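Local coordinates for periplasmic binding protein component of an ABC type zinc uptake transporter (Synechocystis sp., PDB 1PQ4) that binds zinc and probably delivers it to an ABC-type zinc uptake transporter as its periplasmic binding component, at residues 191-196 against 209-214; 239-244 against 259-264; 4-9 against 50-55; 37-42 against 64-69. All coordinates share one frame; numbering follows the deposited sequence.

In the fold
From the N terminus, contact 3 is the first to open: strand 3-7 is rejoined by residues 50-55 after helix 10-20, strand 24-28 and helix 43-48. Contact 4 opens inside that loop, at 37-42, and closes beyond it, at 64-69, so the two cross; they touch where Trp66 packs against Ser8 and Tyr55. Much later, contacts 1 and 2 follow in series, each closing a short beta-alpha-beta loop, and meet through a probable hydrogen bond, Ile194 O to Phe242 N. Contacts 3 and 4 tie together the N-terminal lobe, contacts 1 and 2 the C-terminal one. Zinc is bound by His37, within contact 4, together with His133 and His197, the residue following contact 1's first segment.

Contact 1 of 4, residues 191-196 against 209-214; sequences RKFIVF and LVQIPI
Arg191 opens the pairing with its backbone oxygen: Arg191 O accepts Val210 N at 2.8 Å. Its side chain crosses Leu209 at about a right angle, bringing NH1 to 3.7 Å from Leu209 CD2, while the backbone oxygens of Leu185, Leu188 and Asn208 hold the guanidinium. Lys192 lies alongside Val210, rests CB on Ile212 CD1, and sends its extended chain on to Asn236. Phe193 is bonded at both ends of its backbone: N donates to Val210 O, and O receives Ile212 N at 2.8 Å. With chi1 at 64°, its CG is wedged between backbone N and carbonyl carbon, a setting that carries the ring back over the partner strand. Gln211 CA there makes a CH-pi contact with one face, 4.2 Å from the Phe193 centroid, and Leu209 CB meets the edge. The ladder belongs to a beta-alpha-beta unit, in which the chain runs from strand 192-195 by way of helix 201-206 to the parallel strand 210-213, the two strand axes 30° apart. Ile194, on the face shared with Ile212, presses CG2 against Ile214 CG1 (3.6 Å) beneath helix 223-234. Val195 continues the ladder, N to Ile212 O and O from Ile214 N, and sets CG2 3.8 Å from Gln211 CG. Phe196, next to the zinc ligand His197, brings CD1 to 3.9 Å from Ile214 CB.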
loop_
_atom_site.group_PDB
_atom_site.type_symbol
_atom_site.label_atom_id
_atom_site.label_comp_id
_atom_site.label_asym_id
_atom_site.label_seq_id
_atom_site.Cartn_x
_atom_site.Cartn_y
_atom_site.Cartn_z
ATOM N N ARG A 191 3.616 12.522 -17.502
ATOM C CA ARG A 191 2.763 11.916 -16.480
ATOM C C ARG A 191 3.031 10.432 -16.273
ATOM O O ARG A 191 2.506 9.804 -15.360
ATOM C CB ARG A 191 1.310 12.072 -16.913
ATOM C CG ARG A 191 0.454 12.664 -15.890
ATOM C CD ARG A 191 0.097 14.060 -16.278
ATOM N NE ARG A 191 0.829 15.067 -15.550
ATOM C CZ ARG A 191 0.728 15.333 -14.250
ATOM N NH1 ARG A 191 -0.072 14.667 -13.424
ATOM N NH2 ARG A 191 1.403 16.357 -13.789
ATOM N N LYS A 192 3.866 9.877 -17.118
ATOM C CA LYS A 192 4.154 8.449 -17.072
ATOM C C LYS A 192 5.345 8.078 -16.193
ATOM O O LYS A 192 6.296 8.861 -16.113
ATOM C CB LYS A 192 4.431 7.986 -18.501
ATOM C CG LYS A 192 3.305 8.335 -19.465
ATOM C CD LYS A 192 3.582 7.848 -20.889
ATOM C CE LYS A 192 2.451 8.291 -21.820
ATOM N NZ LYS A 192 2.513 7.672 -23.167
ATOM N N PHE A 193 5.280 6.933 -15.490
ATOM C CA PHE A 193 6.456 6.455 -14.708
ATOM C C PHE A 193 6.481 4.932 -14.823
ATOM O O PHE A 193 5.441 4.285 -14.933
ATOM C CB PHE A 193 6.506 6.932 -13.233
ATOM C CG PHE A 193 5.380 6.439 -12.356
ATOM C CD1 PHE A 193 5.628 5.508 -11.356
ATOM C CD2 PHE A 193 4.067 6.944 -12.503
ATOM C CE1 PHE A 193 4.613 5.077 -10.502
ATOM C CE2 PHE A 193 3.020 6.515 -11.642
ATOM C CZ PHE A 193 3.303 5.583 -10.643
ATOM N N ILE A 194 7.678 4.359 -14.859
ATOM C CA ILE A 194 7.816 2.896 -15.007
ATOM C C ILE A 194 8.236 2.347 -13.683
ATOM O O ILE A 194 9.152 2.862 -13.068
ATOM C CB ILE A 194 8.926 2.527 -15.989
ATOM C CG1 ILE A 194 8.718 3.257 -17.289
ATOM C CG2 ILE A 194 8.943 1.018 -16.231
ATOM C CD1 ILE A 194 9.850 3.018 -18.323
ATOM N N VAL A 195 7.590 1.267 -13.265
ATOM C CA VAL A 195 7.872 0.631 -11.996
ATOM C C VAL A 195 7.867 -0.847 -12.256
ATOM O O VAL A 195 7.344 -1.318 -13.263
ATOM C CB VAL A 195 6.778 0.875 -10.915
ATOM C CG1 VAL A 195 6.787 2.268 -10.500
ATOM C CG2 VAL A 195 5.375 0.501 -11.481
ATOM N N PHE A 196 8.467 -1.574 -11.354
ATOM C CA PHE A 196 8.493 -2.993 -11.583
ATOM C C PHE A 196 7.132 -3.581 -11.226
ATOM O O PHE A 196 6.431 -4.046 -12.104
ATOM C CB PHE A 196 9.592 -3.664 -10.767
ATOM C CG PHE A 196 9.623 -5.147 -10.974
ATOM C CD1 PHE A 196 10.053 -5.676 -12.198
ATOM C CD2 PHE A 196 9.095 -6.007 -10.014
ATOM C CE1 PHE A 196 9.955 -7.020 -12.469
ATOM C CE2 PHE A 196 8.995 -7.388 -10.294
ATOM C CZ PHE A 196 9.430 -7.871 -11.530
ATOM N N LEU A 209 -1.491 10.283 -12.999
ATOM C CA LEU A 209 -0.218 9.775 -13.489
ATOM C C LEU A 209 -0.591 8.503 -14.207
ATOM O O LEU A 209 -1.716 8.000 -14.063
ATOM C CB LEU A 209 0.713 9.443 -12.323
ATOM C CG LEU A 209 1.058 10.634 -11.412
ATOM C CD1 LEU A 209 1.974 10.178 -10.285
ATOM C CD2 LEU A 209 1.749 11.725 -12.216
ATOM N N VAL A 210 0.349 7.991 -14.996
ATOM C CA VAL A 210 0.151 6.761 -15.730
ATOM C C VAL A 210 1.251 5.834 -15.265
ATOM O O VAL A 210 2.424 6.108 -15.460
ATOM C CB VAL A 210 0.270 6.988 -17.250
ATOM C CG1 VAL A 210 0.255 5.653 -17.967
ATOM C CG2 VAL A 210 -0.930 7.857 -17.748
ATOM N N GLN A 211 0.873 4.745 -14.629
ATOM C CA GLN A 211 1.867 3.813 -14.132
ATOM C C GLN A 211 2.113 2.807 -15.235
ATOM O O GLN A 211 1.165 2.252 -15.749
ATOM C CB GLN A 211 1.293 3.107 -12.899
ATOM C CG GLN A 211 1.945 1.816 -12.562
ATOM C CD GLN A 211 1.230 1.065 -11.429
ATOM O OE1 GLN A 211 0.071 0.616 -11.565
ATOM N NE2 GLN A 211 1.916 0.921 -10.331
ATOM N N ILE A 212 3.367 2.569 -15.600
ATOM C CA ILE A 212 3.706 1.601 -16.652
ATOM C C ILE A 212 4.457 0.499 -15.912
ATOM O O ILE A 212 5.586 0.683 -15.435
ATOM C CB ILE A 212 4.637 2.235 -17.735
ATOM C CG1 ILE A 212 3.895 3.382 -18.445
ATOM C CG2 ILE A 212 5.046 1.183 -18.757
ATOM C CD1 ILE A 212 4.781 4.303 -19.280
ATOM N N PRO A 213 3.831 -0.658 -15.776
ATOM C CA PRO A 213 4.529 -1.716 -15.053
ATOM C C PRO A 213 5.402 -2.602 -15.900
ATOM O O PRO A 213 5.134 -2.809 -17.085
ATOM C CB PRO A 213 3.378 -2.501 -14.406
ATOM C CG PRO A 213 2.294 -2.396 -15.448
ATOM C CD PRO A 213 2.381 -0.940 -15.889
ATOM N N ILE A 214 6.459 -3.106 -15.285
ATOM C CA ILE A 214 7.370 -4.019 -15.976
ATOM C C ILE A 214 6.894 -5.475 -15.728
ATOM O O ILE A 214 6.881 -6.294 -16.644
ATOM C CB ILE A 214 8.817 -3.904 -15.412
ATOM C CG1 ILE A 214 9.398 -2.529 -15.697
ATOM C CG2 ILE A 214 9.752 -4.966 -16.086
ATOM C CD1 ILE A 214 10.632 -2.167 -14.875
#

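Contact 2 of 4, residues 239-244 against 259-264; sequences TMVFGE and IGAGVE
Val241 and Gly262 make the shortest of four backbone bonds, Val241 N to Gly262 O at 2.8 Å. Gly243 N gives its hydrogen to Glu264 O at 2.9 Å, and the amides of Gly262 and Glu264 donate the other way, to Thr239 O and Val241 O, completing a parallel ladder between strands whose axes are 29° apart. Beyond the backbone, Met240 does the covering: its chain bends at chi2 (88°) and chi3 (54°) and lays SD 3.6 Å from Gly262 C, just where a beta carbon on that glycine would be crowded. The same sulfur touches Glu264 CG at 3.8 Å, while Met240 CG sits over one face of the Phe242 ring. Replacing Met240 by alanine would probably open a gap above Gly262 and leave Glu264 CG and that ring face without the sulfur-bearing chain that covers them. Phe242 and Glu264 run side by side, ring CD2 3.5 Å from Glu264 CB. Across the sheet, Val241 CG2 meets Ala261 CB at 4.1 Å. Helix 250-259 connects the two strands in a beta-alpha-beta unit and covers the Val241 face, while helix 273-288 lies on Met240 and Phe242.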
loop_
_atom_site.group_PDB
_atom_site.type_symbol
_atom_site.label_atom_id
_atom_site.label_comp_id
_atom_site.label_asym_id
_atom_site.label_seq_id
_atom_site.Cartn_x
_atom_site.Cartn_y
_atom_site.Cartn_z
ATOM N N THR A 239 13.173 9.184 -17.820
ATOM C CA THR A 239 14.449 9.477 -17.180
ATOM C C THR A 239 14.895 8.565 -16.046
ATOM O O THR A 239 16.066 8.557 -15.644
ATOM C CB THR A 239 14.364 10.933 -16.627
ATOM O OG1 THR A 239 14.884 11.838 -17.613
ATOM C CG2 THR A 239 15.093 11.111 -15.267
ATOM N N MET A 240 13.954 7.803 -15.515
ATOM C CA MET A 240 14.261 6.992 -14.375
ATOM C C MET A 240 13.420 5.754 -14.409
ATOM O O MET A 240 12.327 5.760 -14.980
ATOM C CB MET A 240 13.947 7.794 -13.128
ATOM C CG MET A 240 14.545 7.279 -11.866
ATOM S SD MET A 240 16.153 8.013 -11.708
ATOM C CE MET A 240 15.704 9.771 -11.853
ATOM N N VAL A 241 13.924 4.679 -13.828
ATOM C CA VAL A 241 13.137 3.458 -13.795
ATOM C C VAL A 241 13.060 3.117 -12.321
ATOM O O VAL A 241 14.077 3.162 -11.616
ATOM C CB VAL A 241 13.793 2.299 -14.570
ATOM C CG1 VAL A 241 12.925 1.060 -14.465
ATOM C CG2 VAL A 241 13.974 2.707 -16.033
ATOM N N PHE A 242 11.851 2.829 -11.837
ATOM C CA PHE A 242 11.711 2.531 -10.433
ATOM C C PHE A 242 11.584 1.047 -10.203
ATOM O O PHE A 242 11.046 0.327 -11.025
ATOM C CB PHE A 242 10.487 3.233 -9.884
ATOM C CG PHE A 242 10.591 4.702 -9.938
ATOM C CD1 PHE A 242 9.934 5.421 -10.933
ATOM C CD2 PHE A 242 11.362 5.377 -9.006
ATOM C CE1 PHE A 242 10.044 6.810 -11.001
ATOM C CE2 PHE A 242 11.471 6.793 -9.066
ATOM C CZ PHE A 242 10.810 7.493 -10.064
ATOM N N GLY A 243 12.123 0.609 -9.081
ATOM C CA GLY A 243 12.018 -0.795 -8.706
ATOM C C GLY A 243 11.467 -0.727 -7.295
ATOM O O GLY A 243 11.269 0.352 -6.740
ATOM N N GLU A 244 11.213 -1.867 -6.705
ATOM C CA GLU A 244 10.664 -1.899 -5.357
ATOM C C GLU A 244 11.562 -2.793 -4.529
ATOM O O GLU A 244 12.114 -3.778 -5.050
ATOM C CB GLU A 244 9.226 -2.451 -5.409
ATOM C CG GLU A 244 8.225 -1.392 -5.654
ATOM C CD GLU A 244 7.539 -1.489 -6.998
ATOM O OE1 GLU A 244 8.198 -1.944 -7.978
ATOM O OE2 GLU A 244 6.339 -1.081 -7.051
ATOM N N ILE A 259 17.981 2.238 -21.869
ATOM C CA ILE A 259 17.333 3.453 -22.369
ATOM C C ILE A 259 17.915 4.725 -21.809
ATOM O O ILE A 259 17.302 5.767 -21.954
ATOM C CB ILE A 259 15.833 3.479 -22.074
ATOM C CG1 ILE A 259 15.609 3.748 -20.575
ATOM C CG2 ILE A 259 15.207 2.160 -22.515
ATOM C CD1 ILE A 259 14.175 4.096 -20.192
ATOM N N GLY A 260 19.072 4.644 -21.153
ATOM C CA GLY A 260 19.691 5.847 -20.641
ATOM C C GLY A 260 19.050 6.520 -19.441
ATOM O O GLY A 260 19.038 7.750 -19.384
ATOM N N ALA A 261 18.548 5.731 -18.477
ATOM C CA ALA A 261 17.921 6.271 -17.251
ATOM C C ALA A 261 18.645 5.859 -15.959
ATOM O O ALA A 261 19.562 5.049 -15.988
ATOM C CB ALA A 261 16.467 5.792 -17.181
ATOM N N GLY A 262 18.209 6.407 -14.828
ATOM C CA GLY A 262 18.757 6.045 -13.526
ATOM C C GLY A 262 17.777 5.038 -12.845
ATOM O O GLY A 262 16.720 4.759 -13.418
ATOM N N VAL A 263 18.115 4.503 -11.667
ATOM C CA VAL A 263 17.275 3.511 -10.964
ATOM C C VAL A 263 16.981 3.926 -9.526
ATOM O O VAL A 263 17.899 4.126 -8.731
ATOM C CB VAL A 263 17.974 2.138 -10.902
ATOM C CG1 VAL A 263 17.228 1.203 -9.964
ATOM C CG2 VAL A 263 18.021 1.515 -12.299
ATOM N N GLU A 264 15.704 4.057 -9.171
ATOM C CA GLU A 264 15.347 4.458 -7.792
ATOM C C GLU A 264 14.400 3.428 -7.213
ATOM O O GLU A 264 13.736 2.717 -7.976
ATOM C CB GLU A 264 14.611 5.801 -7.786
ATOM C CG GLU A 264 15.487 6.997 -8.059
ATOM C CD GLU A 264 15.883 7.733 -6.798
ATOM O OE1 GLU A 264 16.149 7.073 -5.762
ATOM O OE2 GLU A 264 15.939 8.977 -6.853
#

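Contact 3 of 4, residues 4-9 against 50-55; sequences DITVSI and SEAEAY
Thr6 and Tyr55 form the close-packed part of this contact. Thr6 O stands 3.7 Å above one face of the Tyr55 ring, toward its rim, and Thr6 CG2 comes to 3.7 Å from Tyr55 CE1. With CG anti to the backbone N (chi1 -176°), the tyrosine stretches along the first strand until its hydroxyl meets Ser8: OH donates to Ser8 OG at 2.7 Å, close to the ring plane. Ser8 OG is also bonded to Glu63, so this buried oxygen has two polar partners. A phenylalanine in place of Tyr55 would keep the ring over Thr6 but is likely to leave Ser8 OG without its donor and the ring's far end less firmly held. Thr6 N also bonds to Ala54 O, at 3.0 Å. Around Asp4, Glu51 and Glu53 the contact is looser and more open to solvent, and polar groups replace the packing. Asp4 O accepts Glu53 N at 2.8 Å, and Asp4 N donates a hydrogen bond to Glu53 OE1 from well above the carboxylate plane. Asp4 OD2 is 4.3 Å from both Glu51 OE1 and Glu53 OE1, so the charges would tend to oppose one another, though a long, weak ion pair from Arg25 to Asp4 OD1 may partly offset this. A water bridges the two segments, donating to Asp4 OD2 at 2.8 Å and to Glu51 O. The contact sets strand 54-57 beside strand 3-7, whose other neighbour is strand 24-28, and helix 138-155 covers Ile5 and Ala54. This is the parallel four-stranded sheet, order 2-1-3-4, of the N-terminal alpha/beta lobe.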
loop_
_atom_site.group_PDB
_atom_site.type_symbol
_atom_site.label_atom_id
_atom_site.label_comp_id
_atom_site.label_asym_id
_atom_site.label_seq_id
_atom_site.Cartn_x
_atom_site.Cartn_y
_atom_site.Cartn_z
ATOM N N ASP A 4 -4.984 -5.557 21.824
ATOM C CA ASP A 4 -4.025 -6.184 20.904
ATOM C C ASP A 4 -4.698 -6.340 19.561
ATOM O O ASP A 4 -5.724 -7.013 19.448
ATOM C CB ASP A 4 -3.621 -7.563 21.396
ATOM C CG ASP A 4 -2.603 -7.483 22.503
ATOM O OD1 ASP A 4 -1.554 -6.874 22.253
ATOM O OD2 ASP A 4 -2.850 -7.998 23.603
ATOM N N ILE A 5 -4.080 -5.754 18.542
ATOM C CA ILE A 5 -4.620 -5.762 17.187
ATOM C C ILE A 5 -3.512 -6.145 16.250
ATOM O O ILE A 5 -2.376 -5.683 16.391
ATOM C CB ILE A 5 -5.127 -4.326 16.796
ATOM C CG1 ILE A 5 -6.229 -3.912 17.778
ATOM C CG2 ILE A 5 -5.669 -4.277 15.331
ATOM C CD1 ILE A 5 -6.725 -2.474 17.645
ATOM N N THR A 6 -3.840 -6.993 15.296
ATOM C CA THR A 6 -2.879 -7.408 14.311
ATOM C C THR A 6 -3.332 -6.861 12.986
ATOM O O THR A 6 -4.556 -6.824 12.641
ATOM C CB THR A 6 -2.777 -8.966 14.261
ATOM O OG1 THR A 6 -2.248 -9.446 15.505
ATOM C CG2 THR A 6 -1.823 -9.392 13.167
ATOM N N VAL A 7 -2.363 -6.393 12.210
ATOM C CA VAL A 7 -2.707 -5.913 10.885
ATOM C C VAL A 7 -1.860 -6.686 9.870
ATOM O O VAL A 7 -0.868 -7.316 10.239
ATOM C CB VAL A 7 -2.434 -4.402 10.721
ATOM C CG1 VAL A 7 -3.226 -3.619 11.799
ATOM C CG2 VAL A 7 -0.921 -4.144 10.842
ATOM N N SER A 8 -2.249 -6.625 8.610
ATOM C CA SER A 8 -1.521 -7.349 7.574
ATOM C C SER A 8 -0.175 -6.757 7.184
ATOM O O SER A 8 0.816 -7.464 7.155
ATOM C CB SER A 8 -2.379 -7.465 6.314
ATOM O OG SER A 8 -3.472 -8.349 6.527
ATOM N N ILE A 9 -0.121 -5.443 6.956
ATOM C CA ILE A 9 1.143 -4.866 6.455
ATOM C C ILE A 9 1.562 -3.649 7.231
ATOM O O ILE A 9 0.734 -3.000 7.878
ATOM C CB ILE A 9 1.018 -4.553 4.940
ATOM C CG1 ILE A 9 -0.249 -3.715 4.683
ATOM C CG2 ILE A 9 0.920 -5.842 4.150
ATOM C CD1 ILE A 9 -0.276 -2.995 3.337
ATOM N N SER A 50 -3.387 -15.811 18.931
ATOM C CA SER A 50 -4.405 -16.155 19.913
ATOM C C SER A 50 -4.667 -14.993 20.868
ATOM O O SER A 50 -5.738 -14.902 21.432
ATOM C CB SER A 50 -4.015 -17.433 20.679
ATOM O OG SER A 50 -2.860 -17.226 21.462
ATOM N N GLU A 51 -3.689 -14.103 21.023
ATOM C CA GLU A 51 -3.770 -12.918 21.889
ATOM C C GLU A 51 -4.605 -11.771 21.285
ATOM O O GLU A 51 -5.065 -10.866 21.997
ATOM C CB GLU A 51 -2.357 -12.335 22.077
ATOM C CG GLU A 51 -1.337 -13.206 22.791
ATOM C CD GLU A 51 -1.442 -13.068 24.303
ATOM O OE1 GLU A 51 -1.446 -11.913 24.796
ATOM O OE2 GLU A 51 -1.518 -14.106 24.995
ATOM N N ALA A 52 -4.734 -11.775 19.961
ATOM C CA ALA A 52 -5.415 -10.689 19.243
ATOM C C ALA A 52 -6.901 -10.512 19.476
ATOM O O ALA A 52 -7.675 -11.458 19.422
ATOM C CB ALA A 52 -5.191 -10.841 17.766
ATOM N N GLU A 53 -7.286 -9.271 19.711
ATOM C CA GLU A 53 -8.694 -8.930 19.862
ATOM C C GLU A 53 -9.321 -8.638 18.507
ATOM O O GLU A 53 -10.528 -8.860 18.277
ATOM C CB GLU A 53 -8.792 -7.758 20.822
ATOM C CG GLU A 53 -8.472 -8.271 22.229
ATOM C CD GLU A 53 -8.183 -7.190 23.202
ATOM O OE1 GLU A 53 -6.985 -6.982 23.511
ATOM O OE2 GLU A 53 -9.163 -6.547 23.652
ATOM N N ALA A 54 -8.506 -8.132 17.588
ATOM C CA ALA A 54 -9.000 -7.863 16.249
ATOM C C ALA A 54 -7.882 -7.980 15.222
ATOM O O ALA A 54 -6.687 -7.952 15.541
ATOM C CB ALA A 54 -9.632 -6.489 16.182
ATOM N N TYR A 55 -8.285 -8.104 13.989
ATOM C CA TYR A 55 -7.336 -8.219 12.896
ATOM C C TYR A 55 -7.848 -7.256 11.840
ATOM O O TYR A 55 -9.037 -7.290 11.462
ATOM C CB TYR A 55 -7.309 -9.655 12.357
ATOM C CG TYR A 55 -6.268 -9.837 11.296
ATOM C CD1 TYR A 55 -5.084 -10.568 11.550
ATOM C CD2 TYR A 55 -6.420 -9.233 10.050
ATOM C CE1 TYR A 55 -4.097 -10.692 10.587
ATOM C CE2 TYR A 55 -5.430 -9.342 9.081
ATOM C CZ TYR A 55 -4.269 -10.083 9.360
ATOM O OH TYR A 55 -3.336 -10.248 8.373
HETATM O O HOH W 1 -4.847 -9.797 24.421
#

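Contact 4 of 4, residues 37-42 against 64-69. With ZN (zinc ion), chain C.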
loop_
_atom_site.group_PDB
_atom_site.type_symbol
_atom_site.label_atom_id
_atom_site.label_comp_id
_atom_site.label_asym_id
_atom_site.label_seq_id
_atom_site.Cartn_x
_atom_site.Cartn_y
_atom_site.Cartn_z
ATOM N N HIS A 37 2.110 -10.489 -1.584
ATOM C CA HIS A 37 1.310 -11.365 -2.417
ATOM C C HIS A 37 1.667 -12.861 -2.382
ATOM O O HIS A 37 0.876 -13.686 -2.803
ATOM C CB HIS A 37 1.368 -10.873 -3.854
ATOM C CG HIS A 37 0.990 -9.429 -4.004
ATOM N ND1 HIS A 37 -0.313 -8.992 -3.965
ATOM C CD2 HIS A 37 1.755 -8.326 -4.195
ATOM C CE1 HIS A 37 -0.341 -7.678 -4.129
ATOM N NE2 HIS A 37 0.903 -7.250 -4.272
ATOM N N THR A 38 2.857 -13.205 -1.932
ATOM C CA THR A 38 3.240 -14.601 -1.871
ATOM C C THR A 38 3.637 -14.964 -0.444
ATOM O O THR A 38 4.171 -16.037 -0.200
ATOM C CB THR A 38 4.439 -14.914 -2.805
ATOM O OG1 THR A 38 5.574 -14.132 -2.419
ATOM C CG2 THR A 38 4.084 -14.626 -4.245
ATOM N N TYR A 39 3.377 -14.070 0.508
ATOM C CA TYR A 39 3.729 -14.349 1.892
ATOM C C TYR A 39 2.861 -15.440 2.521
ATOM O O TYR A 39 1.656 -15.526 2.276
ATOM C CB TYR A 39 3.566 -13.104 2.757
ATOM C CG TYR A 39 4.107 -13.285 4.152
ATOM C CD1 TYR A 39 5.475 -13.409 4.362
ATOM C CD2 TYR A 39 3.261 -13.359 5.246
ATOM C CE1 TYR A 39 5.990 -13.601 5.636
ATOM C CE2 TYR A 39 3.765 -13.558 6.529
ATOM C CZ TYR A 39 5.129 -13.672 6.709
ATOM O OH TYR A 39 5.644 -13.853 7.963
ATOM N N GLU A 40 3.476 -16.278 3.338
ATOM C CA GLU A 40 2.696 -17.276 4.045
ATOM C C GLU A 40 3.049 -17.087 5.520
ATOM O O GLU A 40 4.221 -17.099 5.899
ATOM C CB GLU A 40 3.001 -18.700 3.576
ATOM C CG GLU A 40 1.800 -19.602 3.887
ATOM C CD GLU A 40 1.885 -20.994 3.287
ATOM O OE1 GLU A 40 2.851 -21.734 3.614
ATOM O OE2 GLU A 40 0.973 -21.346 2.494
ATOM N N PRO A 41 2.038 -16.878 6.371
ATOM C CA PRO A 41 2.357 -16.682 7.784
ATOM C C PRO A 41 3.133 -17.825 8.440
ATOM O O PRO A 41 2.915 -18.988 8.149
ATOM C CB PRO A 41 0.994 -16.410 8.450
ATOM C CG PRO A 41 -0.026 -16.658 7.435
ATOM C CD PRO A 41 0.632 -16.592 6.067
ATOM N N LYS A 42 4.078 -17.463 9.297
ATOM C CA LYS A 42 4.901 -18.439 9.988
ATOM C C LYS A 42 4.133 -19.046 11.161
ATOM O O LYS A 42 3.261 -18.403 11.770
ATOM C CB LYS A 42 6.157 -17.780 10.561
ATOM C CG LYS A 42 7.026 -16.974 9.610
ATOM C CD LYS A 42 7.989 -16.090 10.456
ATOM C CE LYS A 42 8.949 -15.274 9.601
ATOM N NZ LYS A 42 8.250 -14.359 8.649
ATOM N N GLN A 64 -6.934 -13.281 1.108
ATOM C CA GLN A 64 -7.617 -14.528 0.710
ATOM C C GLN A 64 -6.803 -15.795 1.023
ATOM O O GLN A 64 -7.333 -16.757 1.562
ATOM C CB GLN A 64 -7.983 -14.496 -0.813
ATOM N N PRO A 65 -5.508 -15.797 0.693
ATOM C CA PRO A 65 -4.625 -16.948 0.938
ATOM C C PRO A 65 -4.448 -17.387 2.409
ATOM O O PRO A 65 -4.171 -18.544 2.682
ATOM C CB PRO A 65 -3.290 -16.489 0.363
ATOM C CG PRO A 65 -3.666 -15.415 -0.606
ATOM C CD PRO A 65 -4.761 -14.699 0.064
ATOM N N TRP A 66 -4.585 -16.461 3.341
ATOM C CA TRP A 66 -4.362 -16.765 4.746
ATOM C C TRP A 66 -5.632 -16.726 5.533
ATOM O O TRP A 66 -5.610 -17.036 6.732
ATOM C CB TRP A 66 -3.464 -15.707 5.414
ATOM C CG TRP A 66 -2.446 -15.104 4.556
ATOM C CD1 TRP A 66 -1.610 -15.758 3.688
ATOM C CD2 TRP A 66 -2.123 -13.711 4.459
ATOM N NE1 TRP A 66 -0.790 -14.850 3.056
ATOM C CE2 TRP A 66 -1.082 -13.589 3.511
ATOM C CE3 TRP A 66 -2.609 -12.551 5.088
ATOM C CZ2 TRP A 66 -0.510 -12.351 3.172
ATOM C CZ3 TRP A 66 -2.040 -11.322 4.753
ATOM C CH2 TRP A 66 -0.999 -11.235 3.803
ATOM N N LEU A 67 -6.727 -16.312 4.900
ATOM C CA LEU A 67 -7.959 -16.134 5.652
ATOM C C LEU A 67 -8.395 -17.309 6.540
ATOM O O LEU A 67 -8.679 -17.111 7.736
ATOM C CB LEU A 67 -9.106 -15.711 4.716
ATOM C CG LEU A 67 -9.726 -14.317 4.938
ATOM C CD1 LEU A 67 -11.108 -14.316 4.326
ATOM C CD2 LEU A 67 -9.855 -13.978 6.411
ATOM N N GLU A 68 -8.428 -18.520 5.980
ATOM C CA GLU A 68 -8.853 -19.687 6.752
ATOM C C GLU A 68 -7.929 -19.926 7.927
ATOM O O GLU A 68 -8.386 -20.277 9.023
ATOM C CB GLU A 68 -8.881 -20.941 5.872
ATOM C CG GLU A 68 -9.970 -20.891 4.817
ATOM C CD GLU A 68 -11.322 -20.563 5.417
ATOM O OE1 GLU A 68 -11.774 -21.306 6.318
ATOM O OE2 GLU A 68 -11.935 -19.559 4.992
ATOM N N LYS A 69 -6.637 -19.706 7.709
ATOM C CA LYS A 69 -5.654 -19.926 8.780
ATOM C C LYS A 69 -5.798 -18.908 9.896
ATOM O O LYS A 69 -5.654 -19.241 11.063
ATOM C CB LYS A 69 -4.233 -19.893 8.217
ATOM C CG LYS A 69 -3.970 -21.001 7.194
ATOM C CD LYS A 69 -2.526 -21.008 6.698
ATOM C CE LYS A 69 -2.306 -22.165 5.728
ATOM N NZ LYS A 69 -0.887 -22.242 5.307
HETATM ZN ZN ZN C . 1.556 -5.443 -4.522
HETATM O O HOH W 2 2.605 -4.411 -2.781
#
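Trp66 ties itself to Tyr39 through the indole: NE1 donates to Tyr39 O at 2.7 Å, a short but bent bond (140° at the hydrogen), with the oxygen tilted out of the ring plane. The loop so held carries a zinc ligand of the metal-binding cleft between the two lobes, the hallmark of this family of solute-binding proteins. His37 NE2 is 1.9 Å from the zinc ion, His133 and His197 supply two further nitrogens, and a water 2.3 Å from the zinc completes the four ligands. The His37 ring meets those of the other two histidines at steep angles, and the backbone N of His37 is hydrogen-bonded to Asp35 OD1. Outside this shell the loop packs on the indole of Trp66. Pro41 comes over its face, with CD 3.7 Å from the centroid of the five-membered ring in a CH-pi contact and 3.4 Å from CD1 of Trp66. Tyr39 CB also touches the indole, 4.2 Å from Trp66 CZ2, and Leu29 touches both aromatic residues. Farther out, at the exposed end, Glu40 sends an extended chain across that of Lys69, the two at about a right angle. Their charges meet in a weak salt bridge, Glu40 OE2 to Lys69 NZ at 3.5 Å, which links the loop to helix 67-73. The tyrosine ring is itself fixed at its hydroxyl, bonded to Gln45 and also taking a hydrogen from within its own loop: Lys42 NZ, at the ring's edge and in its plane, lies 2.7 Å from Tyr39 OH.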